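Putative hexose oxidase (Nonomuraea sp. ATCC 39727, PDB 5AWV) is a flavin-dependent oxidase, with FAD as its cofactor, that probably oxidises the sugar of glycopeptide antibiotics and is bound here to teicoplanin. Local coordinates at residues 58-64 against 103-109; 173-177 against 415-420; 291-297 against 309-315. All blocks are in the same frame, centred on the assembly; numbering follows the deposited sequence.

Contact 1. Residues 58-64 against 103-109; sequences PDYIHLV and KVIIDMS
Val104 lies over one face of the Tyr60 ring. Its CG2 makes a CH-pi contact, 3.8 Å from the centroid of the Tyr60 ring and 24° off the ring normal. The CG1 branch reaches the same ring further along, 3.6 Å from Tyr60 CE2. Tyr60 CG sits between its own backbone N and carbonyl carbon (chi1 53°), which swings the ring over Val104. Lys34 adds a cation-pi contact to this ring.

The backbones run parallel as neighbouring strands, 60-63 beside 104-107, in the small four-stranded sheet of the FAD-binding domain. Helix 67-80 packs on the face of the sheet that carries Tyr60, His62 and Ile106; helix 42-46 packs on the face with Ile61, Leu63 and Asp107. His62 holds the middle of the pairing: its N donates to Ile105 O (2.8 Å) and its O accepts from Asp107 N (2.9 Å). The bonds nearer Lys103 are weak.

On the face of Ile61 and Leu63, Ile61 CG2 rests on Asp107 CB at 3.8 Å. Asp107 OD1 accepts from Ser109 N (2.9 Å), an Asx turn, and also from Ser109 OG, while OD2 pairs with Arg48. A water donates to both Val64 O and Asp107 O, bridging the strands where they part. There Val64 CG2 touches Met108 SD at 3.8 Å, and Met108 in turn contacts the bound FAD.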
loop_
_atom_site.group_PDB
_atom_site.type_symbol
_atom_site.label_atom_id
_atom_site.label_comp_id
_atom_site.label_asym_id
_atom_site.label_seq_id
_atom_site.Cartn_x
_atom_site.Cartn_y
_atom_site.Cartn_z
ATOM N N PRO A 58 13.077 -7.688 -17.226
ATOM C CA PRO A 58 14.251 -6.926 -16.908
ATOM C C PRO A 58 15.563 -7.668 -17.247
ATOM O O PRO A 58 15.601 -8.899 -17.223
ATOM C CB PRO A 58 14.132 -6.711 -15.380
ATOM C CG PRO A 58 13.223 -7.784 -14.933
ATOM C CD PRO A 58 12.300 -8.076 -16.024
ATOM N N ASP A 59 16.623 -6.900 -17.460
ATOM C CA ASP A 59 17.973 -7.476 -17.603
ATOM C C ASP A 59 18.376 -8.261 -16.362
ATOM O O ASP A 59 18.972 -9.343 -16.456
ATOM C CB ASP A 59 19.011 -6.380 -17.869
ATOM C CG ASP A 59 18.807 -5.673 -19.227
ATOM O OD1 ASP A 59 18.065 -6.165 -20.126
ATOM O OD2 ASP A 59 19.385 -4.619 -19.394
ATOM N N TYR A 60 18.097 -7.689 -15.180
ATOM C CA TYR A 60 18.313 -8.451 -13.970
ATOM C C TYR A 60 17.401 -7.925 -12.911
ATOM O O TYR A 60 16.882 -6.797 -13.059
ATOM C CB TYR A 60 19.787 -8.417 -13.467
ATOM C CG TYR A 60 20.454 -7.095 -13.267
ATOM C CD1 TYR A 60 21.075 -6.398 -14.350
ATOM C CD2 TYR A 60 20.548 -6.525 -11.986
ATOM C CE1 TYR A 60 21.706 -5.162 -14.131
ATOM C CE2 TYR A 60 21.131 -5.325 -11.804
ATOM C CZ TYR A 60 21.722 -4.630 -12.874
ATOM O OH TYR A 60 22.297 -3.368 -12.579
ATOM N N ILE A 61 17.235 -8.705 -11.850
ATOM C CA ILE A 61 16.598 -8.232 -10.618
ATOM C C ILE A 61 17.648 -8.252 -9.474
ATOM O O ILE A 61 18.278 -9.253 -9.214
ATOM C CB ILE A 61 15.355 -9.117 -10.333
ATOM C CG1 ILE A 61 14.424 -9.031 -11.520
ATOM C CG2 ILE A 61 14.617 -8.678 -9.067
ATOM C CD1 ILE A 61 13.301 -10.021 -11.601
ATOM N N HIS A 62 17.831 -7.129 -8.808
ATOM C CA HIS A 62 18.836 -6.958 -7.799
ATOM C C HIS A 62 18.209 -7.046 -6.422
ATOM O O HIS A 62 17.436 -6.129 -5.978
ATOM C CB HIS A 62 19.476 -5.592 -8.055
ATOM C CG HIS A 62 20.914 -5.494 -7.713
ATOM N ND1 HIS A 62 21.730 -4.506 -8.229
ATOM C CD2 HIS A 62 21.678 -6.206 -6.851
ATOM C CE1 HIS A 62 22.940 -4.639 -7.721
ATOM N NE2 HIS A 62 22.931 -5.654 -6.874
ATOM N N LEU A 63 18.515 -8.149 -5.750
ATOM C CA LEU A 63 18.131 -8.325 -4.347
ATOM C C LEU A 63 19.103 -7.657 -3.453
ATOM O O LEU A 63 20.321 -7.891 -3.577
ATOM C CB LEU A 63 18.123 -9.823 -3.993
ATOM C CG LEU A 63 16.943 -10.585 -4.536
ATOM C CD1 LEU A 63 17.152 -12.102 -4.443
ATOM C CD2 LEU A 63 15.612 -10.219 -3.856
ATOM N N VAL A 64 18.595 -6.810 -2.559
ATOM C CA VAL A 64 19.426 -6.029 -1.726
ATOM C C VAL A 64 19.040 -6.213 -0.234
ATOM O O VAL A 64 17.885 -6.190 0.109
ATOM C CB VAL A 64 19.343 -4.540 -2.122
ATOM C CG1 VAL A 64 19.935 -4.314 -3.492
ATOM C CG2 VAL A 64 17.901 -4.004 -2.065
ATOM N N LYS A 103 14.528 -2.018 -17.019
ATOM C CA LYS A 103 15.584 -2.972 -17.208
ATOM C C LYS A 103 16.171 -3.545 -15.954
ATOM O O LYS A 103 16.837 -4.595 -16.018
ATOM C CB LYS A 103 16.699 -2.305 -18.032
ATOM C CG LYS A 103 16.265 -1.853 -19.409
ATOM C CD LYS A 103 15.861 -2.993 -20.331
ATOM C CE LYS A 103 15.228 -2.445 -21.607
ATOM N NZ LYS A 103 14.973 -3.600 -22.513
ATOM N N VAL A 104 16.083 -2.827 -14.861
ATOM C CA VAL A 104 16.491 -3.398 -13.606
ATOM C C VAL A 104 15.393 -3.219 -12.586
ATOM O O VAL A 104 14.887 -2.108 -12.416
ATOM C CB VAL A 104 17.733 -2.690 -13.113
ATOM C CG1 VAL A 104 18.152 -3.218 -11.793
ATOM C CG2 VAL A 104 18.910 -2.979 -14.076
ATOM N N ILE A 105 15.081 -4.283 -11.850
ATOM C CA ILE A 105 14.236 -4.149 -10.648
ATOM C C ILE A 105 15.097 -4.248 -9.408
ATOM O O ILE A 105 15.869 -5.190 -9.274
ATOM C CB ILE A 105 13.118 -5.216 -10.652
ATOM C CG1 ILE A 105 12.256 -4.977 -11.853
ATOM C CG2 ILE A 105 12.307 -5.125 -9.350
ATOM C CD1 ILE A 105 11.147 -5.965 -12.058
ATOM N N ILE A 106 15.079 -3.238 -8.545
ATOM C CA ILE A 106 15.624 -3.385 -7.236
ATOM C C ILE A 106 14.490 -3.938 -6.314
ATOM O O ILE A 106 13.527 -3.235 -5.993
ATOM C CB ILE A 106 16.214 -2.087 -6.694
ATOM C CG1 ILE A 106 17.334 -1.621 -7.668
ATOM C CG2 ILE A 106 16.744 -2.295 -5.300
ATOM C CD1 ILE A 106 17.941 -0.271 -7.322
ATOM N N ASP A 107 14.688 -5.171 -5.866
ATOM C CA ASP A 107 13.688 -5.914 -5.140
ATOM C C ASP A 107 14.045 -5.876 -3.663
ATOM O O ASP A 107 15.143 -6.265 -3.279
ATOM C CB ASP A 107 13.594 -7.344 -5.670
ATOM C CG ASP A 107 12.433 -8.137 -5.022
ATOM O OD1 ASP A 107 12.348 -8.137 -3.763
ATOM O OD2 ASP A 107 11.602 -8.676 -5.786
ATOM N N MET A 108 13.126 -5.384 -2.836
ATOM C CA MET A 108 13.378 -5.148 -1.411
ATOM C C MET A 108 13.007 -6.267 -0.456
ATOM O O MET A 108 13.037 -6.056 0.797
ATOM C CB MET A 108 12.678 -3.892 -0.959
ATOM C CG MET A 108 12.921 -2.646 -1.841
ATOM S SD MET A 108 14.618 -2.038 -1.978
ATOM C CE MET A 108 14.568 -0.916 -0.647
ATOM N N SER A 109 12.739 -7.427 -1.007
ATOM C CA SER A 109 12.256 -8.625 -0.285
ATOM C C SER A 109 13.086 -8.967 0.966
ATOM O O SER A 109 12.525 -9.437 1.995
ATOM C CB SER A 109 12.330 -9.861 -1.167
ATOM O OG SER A 109 11.400 -9.937 -2.205
HETATM O O HOH W 1 15.904 -7.642 -1.100
#

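Contact 2. Residues 173-177 against 415-420; sequences GSVVD and TALPQR
Asp177 and Arg420 join two pieces of chain whose backbones stay well apart. The closest CA atoms, those of Val176 and Thr415, are 7.6 Å from each other, and no backbone hydrogen bond crosses. Residues 173-177 follow helix 169-172. Gly173 leaves the helix with positive phi, and the chain then enters a short 3-10 segment. Residues 415-420 form a loop without regular structure. Each piece contains an ST turn: Ser174 OG accepts from Val176 N, and Thr415 OG1 accepts from Leu417 N.

Arg420 meets the carboxylate of Asp177 end-on, with one nitrogen to each oxygen. Arg420 NH1 donates to Asp177 OD2 at 2.9 Å in a nearly straight bond (170°) that lies in the guanidinium plane. Arg420 NH2 donates to Asp177 OD1 at 2.8 Å, but this bond is more bent and tilted from that plane. Both oxygens use their syn lone pairs, and the two planes are 30° apart. The Arg420 chain bends at chi2 (-65°), which turns the guanidinium back along its own loop. There Arg420 NH2 also donates in plane to Thr415 OG1, 2.9 Å away. Asp177 OD2 takes a second bond, from Ser174 N, which comes from above the carboxylate plane.

Beside the ion pair lies a small apolar patch. Val176 CG2 meets Leu417 CD1 at 3.7 Å, and the same methyl carbon CD1 of Leu417 rests against Ser174 OG, whose main polar partner is Gly164 O.

Arg420 NH1 has a further acceptor in Val407 O. The guanidinium is thus fixed by two protein groups besides the carboxylate. This network, largely buried, probably keeps both groups charged and ties the loop before strand 424-432 to the FAD-binding domain.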
loop_
_atom_site.group_PDB
_atom_site.type_symbol
_atom_site.label_atom_id
_atom_site.label_comp_id
_atom_site.label_asym_id
_atom_site.label_seq_id
_atom_site.Cartn_x
_atom_site.Cartn_y
_atom_site.Cartn_z
ATOM N N GLY A 173 -6.296 8.393 11.679
ATOM C CA GLY A 173 -5.669 9.022 10.540
ATOM C C GLY A 173 -4.991 8.097 9.546
ATOM O O GLY A 173 -5.148 6.846 9.574
ATOM N N SER A 174 -4.283 8.703 8.609
ATOM C CA SER A 174 -3.463 7.969 7.610
ATOM C C SER A 174 -2.199 7.476 8.266
ATOM O O SER A 174 -1.741 8.074 9.289
ATOM C CB SER A 174 -3.112 8.869 6.461
ATOM O OG SER A 174 -2.207 8.268 5.567
ATOM N N VAL A 175 -1.635 6.392 7.733
ATOM C CA VAL A 175 -0.302 5.993 8.185
ATOM C C VAL A 175 0.709 7.156 8.126
ATOM O O VAL A 175 1.662 7.182 8.916
ATOM C CB VAL A 175 0.285 4.764 7.462
ATOM C CG1 VAL A 175 -0.687 3.635 7.607
ATOM C CG2 VAL A 175 0.562 5.029 6.022
ATOM N N VAL A 176 0.522 8.098 7.171
ATOM C CA VAL A 176 1.486 9.209 7.068
ATOM C C VAL A 176 1.441 10.152 8.225
ATOM O O VAL A 176 2.393 10.886 8.394
ATOM C CB VAL A 176 1.481 9.984 5.747
ATOM C CG1 VAL A 176 1.806 9.038 4.636
ATOM C CG2 VAL A 176 0.174 10.740 5.472
ATOM N N ASP A 177 0.379 10.145 9.010
ATOM C CA ASP A 177 0.270 11.014 10.156
ATOM C C ASP A 177 1.150 10.477 11.313
ATOM O O ASP A 177 1.355 11.174 12.340
ATOM C CB ASP A 177 -1.242 11.172 10.533
ATOM C CG ASP A 177 -2.059 11.842 9.377
ATOM O OD1 ASP A 177 -1.411 12.691 8.657
ATOM O OD2 ASP A 177 -3.281 11.504 9.189
ATOM N N THR A 415 0.802 17.539 5.036
ATOM C CA THR A 415 1.378 16.357 4.416
ATOM C C THR A 415 1.189 16.472 2.955
ATOM O O THR A 415 0.552 17.399 2.485
ATOM C CB THR A 415 0.741 15.005 4.892
ATOM O OG1 THR A 415 -0.601 14.884 4.380
ATOM C CG2 THR A 415 0.761 14.917 6.386
ATOM N N ALA A 416 1.711 15.514 2.205
ATOM C CA ALA A 416 1.559 15.525 0.748
ATOM C C ALA A 416 0.130 15.054 0.291
ATOM O O ALA A 416 -0.256 15.282 -0.877
ATOM C CB ALA A 416 2.651 14.744 0.061
ATOM N N LEU A 417 -0.666 14.536 1.215
ATOM C CA LEU A 417 -2.086 14.202 0.908
ATOM C C LEU A 417 -2.959 15.451 1.041
ATOM O O LEU A 417 -3.177 15.910 2.162
ATOM C CB LEU A 417 -2.597 13.139 1.857
ATOM C CG LEU A 417 -1.975 11.804 1.952
ATOM C CD1 LEU A 417 -2.654 10.995 3.073
ATOM C CD2 LEU A 417 -2.088 11.081 0.594
ATOM N N PRO A 418 -3.492 15.965 -0.059
ATOM C CA PRO A 418 -4.246 17.243 0.032
ATOM C C PRO A 418 -5.719 17.064 0.499
ATOM O O PRO A 418 -6.347 18.020 0.858
ATOM C CB PRO A 418 -4.200 17.767 -1.366
ATOM C CG PRO A 418 -4.178 16.522 -2.224
ATOM C CD PRO A 418 -3.374 15.530 -1.473
ATOM N N GLN A 419 -6.255 15.849 0.403
ATOM C CA GLN A 419 -7.678 15.609 0.674
ATOM C C GLN A 419 -7.884 15.347 2.130
ATOM O O GLN A 419 -7.713 14.230 2.593
ATOM C CB GLN A 419 -8.224 14.427 -0.167
ATOM C CG GLN A 419 -8.171 14.708 -1.638
ATOM C CD GLN A 419 -6.893 14.210 -2.328
ATOM O OE1 GLN A 419 -5.965 13.713 -1.696
ATOM N NE2 GLN A 419 -6.888 14.258 -3.642
ATOM N N ARG A 420 -8.225 16.408 2.850
ATOM C CA ARG A 420 -8.350 16.382 4.283
ATOM C C ARG A 420 -9.728 16.842 4.738
ATOM O O ARG A 420 -9.944 17.228 5.893
ATOM C CB ARG A 420 -7.208 17.187 4.937
ATOM C CG ARG A 420 -5.848 16.557 4.768
ATOM C CD ARG A 420 -5.709 15.217 5.481
ATOM N NE ARG A 420 -4.316 14.752 5.476
ATOM C CZ ARG A 420 -3.787 13.848 6.285
ATOM N NH1 ARG A 420 -4.512 13.261 7.211
ATOM N NH2 ARG A 420 -2.469 13.531 6.166
#

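Contact 3. Residues 291-297 against 309-315; sequences LWSQLMI and FMMPIQV
Strands 291-298 and 309-316 form a beta hairpin within the large antiparallel sheet, and one face of it looks onto the bound teicoplanin. Trp292 and Gln314 are a hydrogen-bonded pair: Trp292 N donates to Gln314 O at 3.0 Å, and Gln314 N to Trp292 O at 2.8 Å. Met296 and Met310 pair in the same way. Between them, Gln294 N donates to Pro312 O at 3.0 Å. Pro312 has no N-H to return a bond.

On the antibiotic side, Gln314 CG meets the edge of the Trp292 indole at CE3. The amide of Gln314 stands at 80° to that ring. Met296 passes its sulfur across Pro312 at about a right angle, with SD 3.6 Å from Pro312 CD. It also runs alongside Met310. The Met296 chain bends at chi3 (81°), and both Met296 SD and Met296 CE lie against Met310 CE, each at 4.0 Å. Gln294 NE2 donates weakly to Met296 SD. Trp292, Gln294 and Met296 pack on modified side chains of the bound peptide, and Pro312 packs on its backbone.

The other face is packed under helices 264-280 and 322-334. Ile297 CG2 lies over one face of the Phe309 ring, 4.2 Å from the centroid, while Leu295 CD1 lies at the edge of that ring. Further along, Leu291 CD1 touches Val315 CG2 at 3.6 Å. Ser293 OG is hydrogen-bonded to Tyr278 and His329.

A sheet with helices on one face and the ligand on the other is the arrangement of the substrate domain in berberine-bridge-enzyme-like flavoproteins, where it faces the flavin across the active site.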
loop_
_atom_site.group_PDB
_atom_site.type_symbol
_atom_site.label_atom_id
_atom_site.label_comp_id
_atom_site.label_asym_id
_atom_site.label_seq_id
_atom_site.Cartn_x
_atom_site.Cartn_y
_atom_site.Cartn_z
ATOM N N LEU A 291 -16.096 3.637 13.878
ATOM C CA LEU A 291 -16.819 2.793 12.918
ATOM C C LEU A 291 -16.267 2.981 11.523
ATOM O O LEU A 291 -15.892 4.112 11.075
ATOM C CB LEU A 291 -18.318 3.204 12.899
ATOM C CG LEU A 291 -19.261 2.413 11.982
ATOM C CD1 LEU A 291 -20.691 2.277 12.530
ATOM C CD2 LEU A 291 -19.314 2.970 10.554
ATOM N N TRP A 292 -16.255 1.899 10.816
ATOM C CA TRP A 292 -15.929 1.890 9.423
ATOM C C TRP A 292 -16.762 0.869 8.677
ATOM O O TRP A 292 -17.116 -0.183 9.182
ATOM C CB TRP A 292 -14.440 1.495 9.259
ATOM C CG TRP A 292 -14.003 1.405 7.805
ATOM C CD1 TRP A 292 -13.567 2.419 6.977
ATOM C CD2 TRP A 292 -13.894 0.209 7.052
ATOM N NE1 TRP A 292 -13.252 1.933 5.754
ATOM C CE2 TRP A 292 -13.418 0.571 5.760
ATOM C CE3 TRP A 292 -14.155 -1.128 7.330
ATOM C CZ2 TRP A 292 -13.269 -0.362 4.734
ATOM C CZ3 TRP A 292 -14.030 -2.067 6.291
ATOM C CH2 TRP A 292 -13.539 -1.687 5.029
ATOM N N SER A 293 -17.069 1.211 7.454
ATOM C CA SER A 293 -17.786 0.303 6.568
ATOM C C SER A 293 -17.407 0.535 5.161
ATOM O O SER A 293 -16.850 1.580 4.804
ATOM C CB SER A 293 -19.306 0.489 6.760
ATOM O OG SER A 293 -19.719 1.757 6.291
ATOM N N GLN A 294 -17.676 -0.456 4.341
ATOM C CA GLN A 294 -17.647 -0.184 2.933
ATOM C C GLN A 294 -18.759 -0.810 2.143
ATOM O O GLN A 294 -19.041 -1.979 2.342
ATOM C CB GLN A 294 -16.284 -0.558 2.317
ATOM C CG GLN A 294 -15.880 -1.953 2.259
ATOM C CD GLN A 294 -14.532 -2.120 1.479
ATOM O OE1 GLN A 294 -13.730 -1.230 1.381
ATOM N NE2 GLN A 294 -14.322 -3.277 0.942
ATOM N N LEU A 295 -19.341 -0.023 1.276
ATOM C CA LEU A 295 -20.448 -0.448 0.458
ATOM C C LEU A 295 -19.938 -0.969 -0.842
ATOM O O LEU A 295 -19.430 -0.246 -1.638
ATOM C CB LEU A 295 -21.497 0.662 0.342
ATOM C CG LEU A 295 -22.756 0.358 -0.530
ATOM C CD1 LEU A 295 -23.559 -0.852 -0.016
ATOM C CD2 LEU A 295 -23.638 1.550 -0.677
ATOM N N MET A 296 -20.092 -2.270 -1.058
ATOM C CA MET A 296 -19.515 -2.931 -2.192
ATOM C C MET A 296 -20.662 -3.288 -3.142
ATOM O O MET A 296 -21.508 -4.089 -2.775
ATOM C CB MET A 296 -18.774 -4.132 -1.749
ATOM C CG MET A 296 -17.603 -3.825 -0.742
ATOM S SD MET A 296 -17.101 -5.277 0.208
ATOM C CE MET A 296 -16.084 -5.974 -1.053
ATOM N N ILE A 297 -20.699 -2.625 -4.284
ATOM C CA ILE A 297 -21.778 -2.712 -5.229
ATOM C C ILE A 297 -21.175 -3.488 -6.397
ATOM O O ILE A 297 -20.717 -2.913 -7.383
ATOM C CB ILE A 297 -22.313 -1.368 -5.655
ATOM C CG1 ILE A 297 -22.643 -0.473 -4.466
ATOM C CG2 ILE A 297 -23.545 -1.536 -6.543
ATOM C CD1 ILE A 297 -22.818 0.954 -4.860
ATOM N N PHE A 309 -22.912 -7.825 -3.576
ATOM C CA PHE A 309 -23.532 -6.591 -3.210
ATOM C C PHE A 309 -23.697 -6.663 -1.710
ATOM O O PHE A 309 -24.585 -7.360 -1.211
ATOM C CB PHE A 309 -24.877 -6.496 -3.936
ATOM C CG PHE A 309 -25.476 -5.105 -3.998
ATOM C CD1 PHE A 309 -25.029 -4.020 -3.176
ATOM C CD2 PHE A 309 -26.535 -4.865 -4.837
ATOM C CE1 PHE A 309 -25.638 -2.829 -3.223
ATOM C CE2 PHE A 309 -27.091 -3.608 -4.952
ATOM C CZ PHE A 309 -26.644 -2.569 -4.142
ATOM N N MET A 310 -22.777 -6.010 -0.955
ATOM C CA MET A 310 -22.723 -6.166 0.467
ATOM C C MET A 310 -22.002 -4.991 1.143
ATOM O O MET A 310 -21.353 -4.218 0.476
ATOM C CB MET A 310 -22.015 -7.448 0.788
ATOM C CG MET A 310 -20.660 -7.556 0.171
ATOM S SD MET A 310 -19.831 -8.926 0.964
ATOM C CE MET A 310 -18.518 -8.990 -0.216
ATOM N N MET A 311 -22.099 -4.914 2.456
ATOM C CA MET A 311 -21.556 -3.792 3.228
ATOM C C MET A 311 -21.003 -4.332 4.505
ATOM O O MET A 311 -21.720 -4.459 5.506
ATOM C CB MET A 311 -22.590 -2.695 3.440
ATOM C CG MET A 311 -22.044 -1.486 4.143
ATOM S SD MET A 311 -23.218 -0.139 4.401
ATOM C CE MET A 311 -24.060 -0.761 5.858
ATOM N N PRO A 312 -19.733 -4.710 4.488
ATOM C CA PRO A 312 -19.129 -5.047 5.780
ATOM C C PRO A 312 -19.019 -3.795 6.664
ATOM O O PRO A 312 -18.777 -2.648 6.145
ATOM C CB PRO A 312 -17.717 -5.600 5.404
ATOM C CG PRO A 312 -17.799 -5.801 3.931
ATOM C CD PRO A 312 -18.849 -4.952 3.350
ATOM N N ILE A 313 -19.164 -3.994 7.954
ATOM C CA ILE A 313 -19.049 -2.941 8.937
ATOM C C ILE A 313 -18.228 -3.451 10.117
ATOM O O ILE A 313 -18.375 -4.619 10.558
ATOM C CB ILE A 313 -20.430 -2.543 9.480
ATOM C CG1 ILE A 313 -21.404 -2.350 8.335
ATOM C CG2 ILE A 313 -20.367 -1.346 10.414
ATOM C CD1 ILE A 313 -22.835 -2.397 8.822
ATOM N N GLN A 314 -17.437 -2.567 10.702
ATOM C CA GLN A 314 -16.851 -2.869 11.987
ATOM C C GLN A 314 -16.818 -1.701 12.880
ATOM O O GLN A 314 -16.666 -0.541 12.423
ATOM C CB GLN A 314 -15.450 -3.436 11.764
ATOM C CG GLN A 314 -14.521 -2.524 11.080
ATOM C CD GLN A 314 -13.079 -3.130 10.896
ATOM O OE1 GLN A 314 -12.123 -2.644 11.463
ATOM N NE2 GLN A 314 -12.983 -4.146 10.134
ATOM N N VAL A 315 -16.910 -1.954 14.168
ATOM C CA VAL A 315 -16.822 -0.899 15.154
ATOM C C VAL A 315 -15.938 -1.352 16.280
ATOM O O VAL A 315 -15.978 -2.521 16.665
ATOM C CB VAL A 315 -18.227 -0.603 15.733
ATOM C CG1 VAL A 315 -18.248 0.593 16.666
ATOM C CG2 VAL A 315 -19.141 -0.315 14.572
#

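Along the chain contact 1 comes first, and residues 291-297 and 309-315 of contact 3 lie between the two segments of contact 2. Contacts 1 and 3 sit on opposite sides of the chain's centre, their centres about 38 Å apart, in different sheets. Contact 1 is in the four-stranded sheet near the FAD, and contact 3 in the seven-stranded sheet facing the antibiotic. Contact 2 joins the loop before strand 179-187 of a third sheet to the loop before strand 424-432, which belongs to the sheet of contact 3. Its centre is about 22 Å from that of contact 3 and 30 Å from that of contact 1. It thus probably helps to join the FAD-binding domain to the part that faces the antibiotic.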